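Local atomic coordinates of 49 protein (Murid herpesvirus 4, PDB entry 6A4V), a protein that probably interacts with the host poly(ADP-ribose) polymerase 1 and thereby facilitates replication of this gammaherpesvirus. Residues 153-158 with 162-167. Residues are numbered along the deposited sequence; the frame is centred on the assembly and turned at random.
Sequences IPYDKD and HEWCAC
W164 on the helix and Y155 on the incoming loop form an offset edge-to-face aromatic pair, a worked example of how a connecting loop can be laid against the helix that follows it. The pyrrole edge of the indole is turned to one face of the phenol ring, with the planes at 68° and the two ring centroids 5.0 Å apart. NE1 of W164 comes within 3.6 Å of CD2 of Y155, sitting above the phenol plane but displaced toward its rim, and CD1 of W164 reaches the same CD2 at 3.6 Å. The two side chains lie alongside each other and point the same way. Torsions bring this about: the indole leaves its helix with CG opposite the backbone N (chi1 -176°), whereas CG of Y155 is tucked between the backbone N and the carbonyl carbon (chi1 76°).

In this almost wholly helical protein, 153-158 belongs to the connection between helix 131-146 and the short helix 161-168. The chain turns after D158, and helix 161-168 runs back alongside the loop, so that I153 lies nearest C167 and Y155 nearest W164. Both aromatic residues also touch helix 131-146, Y155 at I137 and V140 and W164 at A136, while the indole further reaches V224 and S225 of helix 213-235 and meets F168 edge-to-face.

A looser apolar contact lies one helical turn further on. CG2 of I153 approaches SG of C167 at 4.2 Å, and both residues remain partly exposed.

Polar tethering of the loop is directed to other partners: NZ of K157 hydrogen-bonds OE1 of Q133 on helix 131-146.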
# COMPACT_ATOMS: atom_id res chain seq x y z
N ILE B 153 -40.32 16.14 -2.16
CA ILE B 153 -39.05 16.89 -2.26
C ILE B 153 -38.48 16.74 -3.67
O ILE B 153 -38.10 15.64 -4.07
CB ILE B 153 -38.02 16.47 -1.19
CG1 ILE B 153 -38.61 16.56 0.22
CG2 ILE B 153 -36.75 17.32 -1.30
CD1 ILE B 153 -37.78 15.88 1.27
N PRO B 154 -38.40 17.85 -4.45
CA PRO B 154 -37.86 17.80 -5.81
C PRO B 154 -36.35 17.53 -5.84
O PRO B 154 -35.62 18.08 -5.01
CB PRO B 154 -38.09 19.22 -6.35
CG PRO B 154 -38.16 20.08 -5.10
CD PRO B 154 -38.80 19.21 -4.05
N TYR B 155 -35.93 16.70 -6.81
CA TYR B 155 -34.52 16.33 -7.07
C TYR B 155 -34.46 15.81 -8.51
O TYR B 155 -35.53 15.50 -9.06
CB TYR B 155 -34.02 15.27 -6.07
CG TYR B 155 -34.51 13.87 -6.32
CD1 TYR B 155 -35.71 13.42 -5.80
CD2 TYR B 155 -33.77 12.98 -7.09
CE1 TYR B 155 -36.16 12.12 -6.02
CE2 TYR B 155 -34.21 11.69 -7.32
CZ TYR B 155 -35.41 11.25 -6.80
OH TYR B 155 -35.87 9.99 -7.07
N ASP B 156 -33.26 15.77 -9.11
CA ASP B 156 -33.02 15.09 -10.41
C ASP B 156 -31.64 14.40 -10.40
O ASP B 156 -30.90 14.50 -9.43
CB ASP B 156 -33.23 16.06 -11.58
CG ASP B 156 -32.53 17.41 -11.41
OD1 ASP B 156 -32.99 18.22 -10.55
OD2 ASP B 156 -31.53 17.64 -12.13
N LYS B 157 -31.30 13.69 -11.49
CA LYS B 157 -30.03 12.95 -11.68
C LYS B 157 -28.83 13.91 -11.83
O LYS B 157 -27.68 13.54 -11.57
CB LYS B 157 -30.11 12.10 -12.94
CG LYS B 157 -31.24 11.08 -12.94
CD LYS B 157 -31.90 10.86 -14.28
CE LYS B 157 -33.30 10.29 -14.15
NZ LYS B 157 -33.69 9.51 -15.35
N ASP B 158 -29.11 15.12 -12.33
CA ASP B 158 -28.08 16.11 -12.68
C ASP B 158 -27.80 16.98 -11.45
O ASP B 158 -26.74 17.60 -11.36
CB ASP B 158 -28.47 16.87 -13.95
CG ASP B 158 -28.71 15.96 -15.16
OD1 ASP B 158 -27.80 15.19 -15.50
OD2 ASP B 158 -29.82 16.02 -15.74
N HIS B 162 -23.98 15.56 -3.33
CA HIS B 162 -23.98 16.04 -1.96
C HIS B 162 -25.32 16.74 -1.63
O HIS B 162 -25.89 16.54 -0.57
CB HIS B 162 -22.75 16.93 -1.75
CG HIS B 162 -22.76 18.22 -2.50
ND1 HIS B 162 -22.59 18.28 -3.87
CD2 HIS B 162 -22.90 19.49 -2.08
CE1 HIS B 162 -22.61 19.54 -4.26
NE2 HIS B 162 -22.81 20.29 -3.18
N GLU B 163 -25.84 17.56 -2.55
CA GLU B 163 -27.13 18.21 -2.35
C GLU B 163 -28.18 17.14 -2.00
O GLU B 163 -28.86 17.26 -0.98
CB GLU B 163 -27.51 19.06 -3.56
CG GLU B 163 -27.01 20.50 -3.45
CD GLU B 163 -27.00 21.27 -4.76
OE1 GLU B 163 -27.78 20.91 -5.66
OE2 GLU B 163 -26.19 22.23 -4.87
N TRP B 164 -28.24 16.08 -2.81
CA TRP B 164 -29.18 14.95 -2.63
C TRP B 164 -28.97 14.25 -1.29
O TRP B 164 -29.95 13.87 -0.66
CB TRP B 164 -29.07 13.99 -3.81
CG TRP B 164 -30.01 12.82 -3.85
CD1 TRP B 164 -31.16 12.75 -4.57
CD2 TRP B 164 -29.77 11.48 -3.38
NE1 TRP B 164 -31.72 11.51 -4.48
CE2 TRP B 164 -30.91 10.71 -3.72
CE3 TRP B 164 -28.79 10.88 -2.59
CZ2 TRP B 164 -31.04 9.36 -3.38
CZ3 TRP B 164 -28.92 9.55 -2.25
CH2 TRP B 164 -30.02 8.80 -2.66
N CYS B 165 -27.72 14.06 -0.87
CA CYS B 165 -27.43 13.42 0.42
C CYS B 165 -27.98 14.28 1.57
O CYS B 165 -28.46 13.76 2.59
CB CYS B 165 -25.94 13.18 0.64
SG CYS B 165 -25.59 11.98 1.95
N ALA B 166 -27.87 15.61 1.43
CA ALA B 166 -28.27 16.54 2.47
C ALA B 166 -29.80 16.49 2.65
O ALA B 166 -30.28 16.32 3.78
CB ALA B 166 -27.78 17.93 2.13
N CYS B 167 -30.57 16.64 1.56
CA CYS B 167 -32.03 16.52 1.62
C CYS B 167 -32.44 15.33 2.48
O CYS B 167 -33.21 15.46 3.43
CB CYS B 167 -32.66 16.30 0.26
SG CYS B 167 -32.56 17.76 -0.79